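Local coordinates for protein luciferase-like monooxygenase (Streptomyces bottropensis, PDB 7BIP) that probably acts as a luciferase-like monooxygenase in the biosynthesis of the aromatic polyketide rishirilide, at residues Ile5-Thr10 and His38-Val43; His229-Cys234 and Thr320-Val325; Leu140-Asp145 and Arg167-Ile172; Lys87-Leu92 and Val158-Arg163. One frame throughout, in Å; residues are numbered along the deposited sequence.

Interactions 1 and 2 both belong to the parallel sheet of the TIM-barrel fold. Their centres are about 8 Å apart, and strands 2-6 and 320-324 pair side by side, so the first and last strands of the sheet meet and S322 bonds to H39 and K41. The centres of interactions 3 and 4 are about 9 Å from each other and about 24 to 29 Å from those of interactions 1 and 2; R163 joins them through E143 and E144. Interaction 3 reaches the same sheet through strand 171-175, while interaction 4 joins helix 85-98 to a loop. Along the chain interaction 1 closes first, the segments of 3 and 4 alternate, and interaction 2 opens last.

Interaction 1 (Ile5-Thr10 and His38-Val43); sequences INLFPT and HHVKTV
I5 and V40 pair across the first beta-alpha-beta unit of the TIM-barrel fold, strand 2-6, helix 18-35 and strand 39-42, where the two strands run parallel. I5 N donates to H39 O, K41 N to I5 O at 2.8 Å and L7 N to K41 O, a regular alternating ladder. On the side facing helix 18-35, I5 CG1 lies 4.1 Å from V40 CG2, the two side chains pointing the same way, and L7 CD1 sits 3.9 Å from V40 CG1. The other face carries N6 and K41. The flat amide of N6 lies obliquely against the methylenes of K41, with N6 CG 3.8 Å from K41 CG, while the lysine bends further along and delivers NZ to S322 and H229. Replacing N6 by an alanine would strip this cover from the K41 methylenes and is likely to leave the lysine chain freer to turn away from its two partners. Beyond the paired strands T42 takes over: chi1 of -165° swings its OG1 away from its own backbone N and across to L7 O, which accepts its proton at 2.8 Å from above the carbonyl plane. H39 NE2 is hydrogen-bonded to S322 of strand 320-324. The last grip is apolar, where V43 packs against F8 and P9. V43 CG2 stands over the F8 ring, 4.1 Å from its centroid in a CH-pi contact, P9 CD is 4.1 Å from the same methyl, and V43 CG1 presses to 3.3 Å from F8 CD1.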
# COMPACT_ATOMS: atom_id res chain seq x y z
N ILE A 5 0.71 3.15 -19.59
CA ILE A 5 2.12 3.37 -19.32
C ILE A 5 2.55 2.46 -18.19
O ILE A 5 1.77 2.12 -17.30
CB ILE A 5 2.45 4.84 -18.97
CG1 ILE A 5 1.70 5.26 -17.70
CG2 ILE A 5 2.14 5.76 -20.17
CD1 ILE A 5 2.29 6.51 -17.03
N ASN A 6 3.81 2.04 -18.25
CA ASN A 6 4.45 1.24 -17.23
C ASN A 6 5.53 2.09 -16.58
O ASN A 6 6.25 2.82 -17.27
CB ASN A 6 5.04 -0.04 -17.83
CG ASN A 6 5.33 -1.11 -16.80
OD1 ASN A 6 5.33 -0.85 -15.60
ND2 ASN A 6 5.60 -2.33 -17.27
N LEU A 7 5.61 2.03 -15.26
CA LEU A 7 6.54 2.85 -14.48
C LEU A 7 7.47 1.90 -13.73
O LEU A 7 7.38 1.72 -12.51
CB LEU A 7 5.79 3.81 -13.54
CG LEU A 7 4.99 4.89 -14.28
CD1 LEU A 7 4.07 5.68 -13.35
CD2 LEU A 7 5.93 5.83 -15.08
N PHE A 8 8.36 1.27 -14.48
CA PHE A 8 9.32 0.31 -13.94
C PHE A 8 10.58 1.09 -13.58
O PHE A 8 11.27 1.57 -14.48
CB PHE A 8 9.61 -0.74 -14.99
CG PHE A 8 10.39 -1.94 -14.51
CD1 PHE A 8 9.94 -3.22 -14.80
CD2 PHE A 8 11.59 -1.81 -13.83
CE1 PHE A 8 10.65 -4.34 -14.38
CE2 PHE A 8 12.30 -2.92 -13.42
CZ PHE A 8 11.83 -4.19 -13.70
N PRO A 9 10.93 1.21 -12.29
CA PRO A 9 12.15 1.97 -11.94
C PRO A 9 13.41 1.14 -12.17
O PRO A 9 13.52 0.00 -11.71
CB PRO A 9 11.95 2.28 -10.45
CG PRO A 9 11.10 1.17 -9.96
CD PRO A 9 10.20 0.76 -11.10
N THR A 10 14.36 1.72 -12.90
CA THR A 10 15.70 1.15 -13.05
C THR A 10 16.65 2.29 -12.68
O THR A 10 17.17 2.99 -13.55
CB THR A 10 15.95 0.62 -14.47
OG1 THR A 10 15.55 1.61 -15.43
CG2 THR A 10 15.14 -0.61 -14.70
N HIS A 38 -4.85 4.26 -21.27
CA HIS A 38 -5.75 3.23 -20.75
C HIS A 38 -5.45 2.88 -19.29
O HIS A 38 -6.38 2.64 -18.50
CB HIS A 38 -5.65 1.98 -21.63
CG HIS A 38 -6.40 0.79 -21.11
ND1 HIS A 38 -5.77 -0.28 -20.51
CD2 HIS A 38 -7.72 0.51 -21.10
CE1 HIS A 38 -6.67 -1.17 -20.15
NE2 HIS A 38 -7.86 -0.72 -20.50
N HIS A 39 -4.18 2.85 -18.90
CA HIS A 39 -3.82 2.36 -17.56
C HIS A 39 -2.47 2.92 -17.14
O HIS A 39 -1.73 3.49 -17.94
CB HIS A 39 -3.79 0.83 -17.52
CG HIS A 39 -2.71 0.23 -18.36
ND1 HIS A 39 -2.94 -0.32 -19.60
CD2 HIS A 39 -1.38 0.08 -18.13
CE1 HIS A 39 -1.81 -0.77 -20.10
NE2 HIS A 39 -0.84 -0.54 -19.23
N VAL A 40 -2.18 2.75 -15.85
CA VAL A 40 -0.86 2.95 -15.25
C VAL A 40 -0.46 1.64 -14.58
O VAL A 40 -1.22 1.09 -13.77
CB VAL A 40 -0.87 4.10 -14.21
CG1 VAL A 40 0.48 4.20 -13.52
CG2 VAL A 40 -1.23 5.44 -14.89
N LYS A 41 0.72 1.14 -14.92
CA LYS A 41 1.22 -0.14 -14.41
C LYS A 41 2.51 0.10 -13.64
O LYS A 41 3.25 1.04 -13.93
CB LYS A 41 1.47 -1.11 -15.59
CG LYS A 41 2.10 -2.46 -15.22
CD LYS A 41 2.19 -3.35 -16.47
CE LYS A 41 0.82 -3.88 -16.89
NZ LYS A 41 0.93 -4.49 -18.27
N THR A 42 2.77 -0.71 -12.61
CA THR A 42 4.10 -0.75 -12.04
C THR A 42 4.38 -2.15 -11.53
O THR A 42 3.54 -3.05 -11.63
CB THR A 42 4.29 0.32 -10.95
OG1 THR A 42 5.69 0.48 -10.68
CG2 THR A 42 3.58 -0.07 -9.66
N VAL A 43 5.57 -2.33 -10.94
CA VAL A 43 6.16 -3.65 -10.75
C VAL A 43 6.44 -3.90 -9.27
O VAL A 43 6.28 -3.02 -8.42
CB VAL A 43 7.46 -3.79 -11.56
CG1 VAL A 43 7.23 -3.31 -12.98
CG2 VAL A 43 8.57 -2.98 -10.90

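Interaction 2 (His229-Cys234 and Thr320-Val325); sequences HMSYNC and TISLQV. With EDO (1,2-ethanediol), chain I.
H229 and T320 are brought together by their first torsions: chi1 of -80° keeps the imidazole beside its own backbone N, and chi1 of -60° in T320 sends CG2 the opposite way from its backbone N, over the ring. The methyl makes a CH-pi contact 3.8 Å from the H229 centroid. Beneath them two parallel strands of the TIM-barrel sheet, 228-236 and 320-324, exchange five backbone hydrogen bonds, from M230 N to T320 O through C234 N to Q324 O. On the opposite face Y232 crosses I321 obliquely, CE2 3.9 Å from I321 CD1, against helix 302-316. C234 CB rests 3.7 Å from L323 CB near helix 332-345. Farther along, N233 and Q324 run side by side with their amide planes nearly perpendicular. N233 OD1 comes 3.2 Å from Q324 CG and also takes a weak 3.4 Å bond from O2 of an ethanediol molecule. A water donates to both C234 O and V325 O, bridging the two carbonyls just past the end of strand 320-324. The chemistry is thus sorted by face. H229, S231, N233, T320, S322 and Q324 form a polar side: S322 OG bonds H39 and K41, H229 ND1 bonds K41, T320 OG1 turns to E225 O and Q324 NE2 to I326 O, while Y232 and I321 give the other side its apolar packing.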
# COMPACT_ATOMS: atom_id res chain seq x y z
N HIS A 229 -1.69 -8.71 -22.02
CA HIS A 229 -0.83 -7.56 -21.75
C HIS A 229 0.60 -7.85 -22.18
O HIS A 229 1.09 -8.96 -21.99
CB HIS A 229 -0.82 -7.22 -20.25
CG HIS A 229 -2.00 -6.44 -19.77
ND1 HIS A 229 -1.89 -5.34 -18.95
CD2 HIS A 229 -3.33 -6.62 -19.98
CE1 HIS A 229 -3.09 -4.87 -18.68
NE2 HIS A 229 -3.98 -5.62 -19.29
N MET A 230 1.27 -6.85 -22.74
CA MET A 230 2.70 -6.92 -22.98
C MET A 230 3.29 -5.54 -22.74
O MET A 230 2.65 -4.54 -23.06
CB MET A 230 3.04 -7.35 -24.42
CG MET A 230 2.35 -8.64 -24.87
SD MET A 230 2.91 -9.11 -26.51
CE MET A 230 1.47 -10.00 -27.12
N SER A 231 4.50 -5.49 -22.18
CA SER A 231 5.18 -4.22 -21.94
C SER A 231 6.29 -4.01 -22.96
O SER A 231 6.98 -4.97 -23.33
CB SER A 231 5.76 -4.15 -20.52
OG SER A 231 4.73 -3.98 -19.56
N TYR A 232 6.46 -2.77 -23.40
CA TYR A 232 7.52 -2.39 -24.33
C TYR A 232 8.19 -1.13 -23.83
O TYR A 232 7.50 -0.16 -23.49
CB TYR A 232 6.99 -2.11 -25.73
CG TYR A 232 6.52 -3.30 -26.54
CD1 TYR A 232 7.39 -3.99 -27.38
CD2 TYR A 232 5.19 -3.70 -26.51
CE1 TYR A 232 6.95 -5.06 -28.14
CE2 TYR A 232 4.74 -4.77 -27.26
CZ TYR A 232 5.63 -5.44 -28.08
OH TYR A 232 5.18 -6.50 -28.81
N ASN A 233 9.52 -1.10 -23.82
CA ASN A 233 10.22 0.16 -23.60
C ASN A 233 9.83 1.16 -24.69
O ASN A 233 9.74 0.81 -25.87
CB ASN A 233 11.73 -0.06 -23.58
CG ASN A 233 12.17 -0.85 -22.36
OD1 ASN A 233 11.55 -0.78 -21.31
ND2 ASN A 233 13.25 -1.62 -22.51
N CYS A 234 9.57 2.40 -24.28
CA CYS A 234 9.01 3.35 -25.23
C CYS A 234 9.66 4.71 -25.04
O CYS A 234 9.69 5.23 -23.92
CB CYS A 234 7.48 3.45 -25.06
SG CYS A 234 6.73 4.62 -26.18
N THR A 320 -3.36 -5.28 -25.14
CA THR A 320 -3.04 -4.13 -24.30
C THR A 320 -1.53 -3.99 -24.15
O THR A 320 -0.87 -4.91 -23.65
CB THR A 320 -3.71 -4.28 -22.93
OG1 THR A 320 -5.13 -4.36 -23.11
CG2 THR A 320 -3.38 -3.10 -22.04
N ILE A 321 -0.99 -2.85 -24.59
CA ILE A 321 0.44 -2.57 -24.48
C ILE A 321 0.65 -1.59 -23.33
O ILE A 321 -0.08 -0.60 -23.21
CB ILE A 321 1.00 -1.98 -25.78
CG1 ILE A 321 1.21 -3.08 -26.83
CG2 ILE A 321 2.33 -1.24 -25.50
CD1 ILE A 321 1.66 -2.58 -28.21
N SER A 322 1.64 -1.87 -22.48
CA SER A 322 2.12 -0.91 -21.49
C SER A 322 3.42 -0.31 -22.00
O SER A 322 4.38 -1.04 -22.27
CB SER A 322 2.35 -1.56 -20.12
OG SER A 322 1.19 -2.21 -19.65
N LEU A 323 3.45 1.01 -22.13
CA LEU A 323 4.62 1.73 -22.63
C LEU A 323 5.51 2.08 -21.44
O LEU A 323 5.14 2.89 -20.60
CB LEU A 323 4.18 2.98 -23.38
CG LEU A 323 3.13 2.75 -24.48
CD1 LEU A 323 2.45 4.06 -24.81
CD2 LEU A 323 3.78 2.12 -25.72
N GLN A 324 6.69 1.46 -21.38
CA GLN A 324 7.61 1.71 -20.28
C GLN A 324 8.40 2.99 -20.56
O GLN A 324 9.28 2.99 -21.43
CB GLN A 324 8.53 0.50 -20.10
CG GLN A 324 9.67 0.75 -19.15
CD GLN A 324 9.16 1.23 -17.82
OE1 GLN A 324 8.20 0.69 -17.28
NE2 GLN A 324 9.79 2.27 -17.29
N VAL A 325 8.12 4.07 -19.83
CA VAL A 325 8.55 5.41 -20.25
C VAL A 325 9.61 6.02 -19.34
O VAL A 325 10.05 7.14 -19.61
CB VAL A 325 7.36 6.38 -20.37
CG1 VAL A 325 6.42 5.97 -21.52
CG2 VAL A 325 6.58 6.47 -19.07
C1 EDO I . 12.94 -3.82 -18.21
O1 EDO I . 12.96 -2.45 -17.80
C2 EDO I . 11.50 -4.24 -18.49
O2 EDO I . 11.15 -3.87 -19.83
O HOH W 1 10.14 7.76 -22.55

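Interaction 3 (Leu140-Asp145 and Arg167-Ile172); sequences LWAEED and RPHPRI. With CA (calcium ion), chain C.
W141 meets H169 most closely through its CE3, 3.4 Å from H169 CB; the ring planes are inclined at 35°. P170 CD covers one face of the indole's six-membered ring, 4.2 Å from its centroid in a CH-pi contact, and I172 CG1 comes up at the edge, 3.8 Å from W141 CZ3. A142 CB touches the rim of the imidazole, 4.2 Å from H169 CD2. What fixes H169 is its own segment. Chi1 of 51° tucks the ring between its backbone N and carbonyl carbon, and from there ND1 donates to P170 O at 2.8 Å, in the ring plane and nearly straight (169°). P168, entered through a cis peptide, lays its CG over a face of the imidazole. With an alanine in place of H169, the bond to P170 O would be lost and the turn through P168 and P170 would probably be freer to shift, uncovering part of the indole. W141 is itself held by NE1, which bonds to A89 O. Past the end of helix 126-142 the chain turns to E144, whose OE1 lies 2.4 Å from a calcium ion and OE2 2.5 Å from it; a water on that ion donates to A142 O, bringing metal and helix end together. Outermost, R171 makes a salt bridge with D227. The indole thus fills the joint where the end of helix 126-142 meets the start of strand 171-175, against L92 of helix 85-98 and V105 of strand 103-107.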
# COMPACT_ATOMS: atom_id res chain seq x y z
N LEU A 140 -10.44 -15.93 -1.77
CA LEU A 140 -10.73 -14.93 -0.75
C LEU A 140 -11.59 -13.80 -1.31
O LEU A 140 -12.41 -13.23 -0.58
CB LEU A 140 -9.43 -14.39 -0.16
CG LEU A 140 -8.74 -15.39 0.77
CD1 LEU A 140 -7.27 -15.02 0.98
CD2 LEU A 140 -9.47 -15.47 2.11
N TRP A 141 -11.43 -13.47 -2.60
CA TRP A 141 -12.26 -12.44 -3.20
C TRP A 141 -13.64 -12.95 -3.57
O TRP A 141 -14.64 -12.24 -3.40
CB TRP A 141 -11.61 -11.91 -4.48
CG TRP A 141 -10.39 -11.06 -4.33
CD1 TRP A 141 -10.01 -10.32 -3.25
CD2 TRP A 141 -9.42 -10.83 -5.35
NE1 TRP A 141 -8.83 -9.65 -3.54
CE2 TRP A 141 -8.46 -9.94 -4.83
CE3 TRP A 141 -9.27 -11.30 -6.66
CZ2 TRP A 141 -7.36 -9.51 -5.57
CZ3 TRP A 141 -8.18 -10.87 -7.40
CH2 TRP A 141 -7.24 -9.99 -6.85
N ALA A 142 -13.72 -14.17 -4.10
CA ALA A 142 -14.94 -14.65 -4.73
C ALA A 142 -15.90 -15.32 -3.77
O ALA A 142 -17.10 -15.41 -4.07
CB ALA A 142 -14.61 -15.65 -5.85
N GLU A 143 -15.41 -15.80 -2.63
CA GLU A 143 -16.18 -16.68 -1.75
C GLU A 143 -16.11 -16.19 -0.30
O GLU A 143 -15.31 -15.33 0.06
CB GLU A 143 -15.66 -18.13 -1.81
CG GLU A 143 -15.55 -18.73 -3.21
CD GLU A 143 -16.89 -18.93 -3.88
OE1 GLU A 143 -16.94 -18.92 -5.13
OE2 GLU A 143 -17.90 -19.11 -3.16
N GLU A 144 -16.96 -16.79 0.52
CA GLU A 144 -17.03 -16.54 1.95
C GLU A 144 -16.91 -17.87 2.68
O GLU A 144 -17.09 -18.93 2.08
CB GLU A 144 -18.33 -15.83 2.33
CG GLU A 144 -18.53 -14.52 1.60
CD GLU A 144 -19.28 -14.67 0.28
OE1 GLU A 144 -20.09 -15.61 0.13
OE2 GLU A 144 -19.06 -13.82 -0.61
N ASP A 145 -16.62 -17.81 3.98
CA ASP A 145 -16.36 -19.01 4.78
C ASP A 145 -15.29 -19.87 4.11
O ASP A 145 -15.39 -21.10 4.03
CB ASP A 145 -17.63 -19.83 5.01
CG ASP A 145 -18.42 -19.39 6.23
OD1 ASP A 145 -17.86 -18.69 7.10
OD2 ASP A 145 -19.62 -19.75 6.32
N ARG A 167 -16.97 -7.15 -9.60
CA ARG A 167 -17.65 -8.42 -9.43
C ARG A 167 -17.31 -9.35 -10.58
O ARG A 167 -17.50 -8.98 -11.75
CB ARG A 167 -19.16 -8.21 -9.36
CG ARG A 167 -19.57 -7.37 -8.17
CD ARG A 167 -21.06 -7.07 -8.22
NE ARG A 167 -21.44 -5.98 -7.34
CZ ARG A 167 -22.59 -5.31 -7.47
NH1 ARG A 167 -23.43 -5.64 -8.44
NH2 ARG A 167 -22.88 -4.33 -6.64
N PRO A 168 -16.81 -10.57 -10.31
CA PRO A 168 -16.63 -11.12 -8.96
C PRO A 168 -15.44 -10.56 -8.20
O PRO A 168 -15.37 -10.70 -6.99
CB PRO A 168 -16.44 -12.62 -9.23
CG PRO A 168 -15.85 -12.68 -10.61
CD PRO A 168 -16.47 -11.54 -11.37
N HIS A 169 -14.53 -9.90 -8.92
CA HIS A 169 -13.27 -9.40 -8.39
C HIS A 169 -12.52 -8.74 -9.54
O HIS A 169 -12.97 -8.84 -10.70
CB HIS A 169 -12.45 -10.53 -7.75
CG HIS A 169 -12.29 -11.74 -8.62
ND1 HIS A 169 -11.48 -11.75 -9.73
CD2 HIS A 169 -12.80 -12.99 -8.52
CE1 HIS A 169 -11.52 -12.95 -10.30
NE2 HIS A 169 -12.31 -13.72 -9.57
N PRO A 170 -11.43 -8.02 -9.28
CA PRO A 170 -10.63 -7.49 -10.39
C PRO A 170 -10.18 -8.59 -11.34
O PRO A 170 -10.00 -9.75 -10.96
CB PRO A 170 -9.43 -6.86 -9.68
CG PRO A 170 -9.96 -6.49 -8.34
CD PRO A 170 -10.88 -7.62 -7.98
N ARG A 171 -10.02 -8.21 -12.61
CA ARG A 171 -9.44 -9.11 -13.61
C ARG A 171 -8.13 -9.69 -13.09
O ARG A 171 -7.32 -8.97 -12.50
CB ARG A 171 -9.19 -8.36 -14.91
CG ARG A 171 -8.85 -9.26 -16.11
CD ARG A 171 -8.45 -8.44 -17.33
NE ARG A 171 -9.50 -7.50 -17.72
CZ ARG A 171 -10.51 -7.79 -18.53
NH1 ARG A 171 -10.61 -9.02 -19.04
NH2 ARG A 171 -11.41 -6.87 -18.84
N ILE A 172 -7.93 -10.99 -13.30
CA ILE A 172 -6.69 -11.66 -12.92
C ILE A 172 -5.91 -11.97 -14.19
O ILE A 172 -6.44 -12.59 -15.12
CB ILE A 172 -6.97 -12.96 -12.13
CG1 ILE A 172 -7.59 -12.65 -10.76
CG2 ILE A 172 -5.69 -13.78 -11.93
CD1 ILE A 172 -8.04 -13.91 -10.01
CA CA C . -21.01 -14.65 -1.90
O HOH W 2 -19.65 -15.90 -3.39
O HOH W 3 -22.36 -16.60 -1.50

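Interaction 4 (Lys87-Leu92 and Val158-Arg163); sequences KLAGKL and VTMLPR
Van der Waals packing carries this contact: M160 lays its sulfur against G90, SD 3.8 Å from G90 CA. The methionine chain leaves with CG anti to the backbone N (chi1 176°) and then bends at chi2 and chi3, curling SD onto the bare backbone of helix 85-98, where the glycine has no side chain to hold it off. Its CG lies 4.4 Å from A89 CB, while P162, reached through a cis peptide, sets CD 4.1 Å from G90 O. The hydrogen bonds come from R163, within the loop and to the end of helix 126-142. R163 NH2 donates to M160 O at 2.9 Å (N-H...O angle 160°), on a lone pair in the carbonyl plane, with M160 O near the guanidinium plane; it also bonds L140 O, and NH1 makes weak bonds to E143 O and E144 OE2. T159 CG2 covers one face of that guanidinium. The second subunit also reaches this region: L161 packs on its F47 and P162 on its A18, and K87 NZ bonds its T83 OG1. Helix and loop therefore meet through apolar, undirected contacts, and R163 supplies directional bonds tying the loop to the end of helix 126-142.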
# COMPACT_ATOMS: atom_id res chain seq x y z
N LYS A 87 -2.99 -11.24 3.11
CA LYS A 87 -2.53 -9.86 2.98
C LYS A 87 -2.69 -9.36 1.55
O LYS A 87 -3.12 -8.22 1.33
CB LYS A 87 -1.07 -9.79 3.39
CG LYS A 87 -0.85 -10.13 4.83
CD LYS A 87 -1.38 -9.04 5.69
CE LYS A 87 -0.57 -7.79 5.46
NZ LYS A 87 0.88 -8.04 5.70
N LEU A 88 -2.30 -10.19 0.58
CA LEU A 88 -2.41 -9.80 -0.81
C LEU A 88 -3.87 -9.56 -1.20
O LEU A 88 -4.20 -8.54 -1.81
CB LEU A 88 -1.78 -10.87 -1.70
CG LEU A 88 -1.58 -10.53 -3.17
CD1 LEU A 88 -0.87 -9.19 -3.34
CD2 LEU A 88 -0.76 -11.66 -3.76
N ALA A 89 -4.75 -10.49 -0.84
CA ALA A 89 -6.17 -10.30 -1.15
C ALA A 89 -6.70 -9.04 -0.47
O ALA A 89 -7.44 -8.26 -1.09
CB ALA A 89 -6.98 -11.51 -0.71
N GLY A 90 -6.32 -8.82 0.79
CA GLY A 90 -6.85 -7.68 1.53
C GLY A 90 -6.39 -6.35 0.97
O GLY A 90 -7.21 -5.45 0.76
N LYS A 91 -5.08 -6.19 0.72
CA LYS A 91 -4.62 -4.88 0.23
C LYS A 91 -5.13 -4.61 -1.17
O LYS A 91 -5.46 -3.46 -1.49
CB LYS A 91 -3.09 -4.77 0.29
CG LYS A 91 -2.32 -5.61 -0.74
CD LYS A 91 -0.82 -5.30 -0.67
CE LYS A 91 -0.20 -5.80 0.62
NZ LYS A 91 1.29 -5.81 0.52
N LEU A 92 -5.26 -5.64 -2.00
CA LEU A 92 -5.78 -5.42 -3.34
C LEU A 92 -7.27 -5.08 -3.31
O LEU A 92 -7.75 -4.28 -4.12
CB LEU A 92 -5.53 -6.64 -4.22
CG LEU A 92 -4.07 -6.86 -4.63
CD1 LEU A 92 -3.95 -8.27 -5.19
CD2 LEU A 92 -3.58 -5.80 -5.64
N VAL A 158 -12.89 -18.28 6.90
CA VAL A 158 -12.77 -16.84 7.09
C VAL A 158 -13.43 -16.16 5.89
O VAL A 158 -13.59 -16.76 4.83
CB VAL A 158 -11.30 -16.36 7.21
CG1 VAL A 158 -10.70 -16.80 8.54
CG2 VAL A 158 -10.47 -16.84 6.01
N THR A 159 -13.80 -14.90 6.08
CA THR A 159 -14.27 -14.06 4.98
C THR A 159 -13.46 -12.78 4.98
O THR A 159 -13.46 -12.04 5.97
CB THR A 159 -15.77 -13.75 5.09
OG1 THR A 159 -16.51 -14.97 5.19
CG2 THR A 159 -16.22 -12.97 3.86
N MET A 160 -12.74 -12.54 3.89
CA MET A 160 -11.83 -11.41 3.79
C MET A 160 -12.60 -10.12 3.55
O MET A 160 -13.44 -10.04 2.65
CB MET A 160 -10.82 -11.64 2.66
CG MET A 160 -9.88 -10.46 2.40
SD MET A 160 -8.86 -9.98 3.84
CE MET A 160 -8.19 -11.56 4.31
N LEU A 161 -12.30 -9.11 4.35
CA LEU A 161 -12.79 -7.76 4.16
C LEU A 161 -11.62 -6.86 3.75
O LEU A 161 -10.46 -7.19 4.01
CB LEU A 161 -13.43 -7.21 5.44
CG LEU A 161 -14.72 -7.91 5.89
CD1 LEU A 161 -15.13 -7.35 7.25
CD2 LEU A 161 -15.84 -7.75 4.87
N PRO A 162 -11.89 -5.75 3.07
CA PRO A 162 -13.19 -5.41 2.49
C PRO A 162 -13.49 -6.34 1.31
O PRO A 162 -12.57 -6.90 0.71
CB PRO A 162 -13.00 -3.97 2.02
CG PRO A 162 -11.51 -3.90 1.65
CD PRO A 162 -10.83 -4.81 2.65
N ARG A 163 -14.76 -6.54 1.00
CA ARG A 163 -15.07 -7.20 -0.25
C ARG A 163 -14.64 -6.30 -1.41
O ARG A 163 -14.56 -5.08 -1.26
CB ARG A 163 -16.56 -7.52 -0.34
CG ARG A 163 -17.10 -8.19 0.93
CD ARG A 163 -16.37 -9.49 1.28
NE ARG A 163 -16.73 -10.59 0.39
CZ ARG A 163 -15.93 -11.61 0.11
NH1 ARG A 163 -16.34 -12.58 -0.71
NH2 ARG A 163 -14.72 -11.66 0.63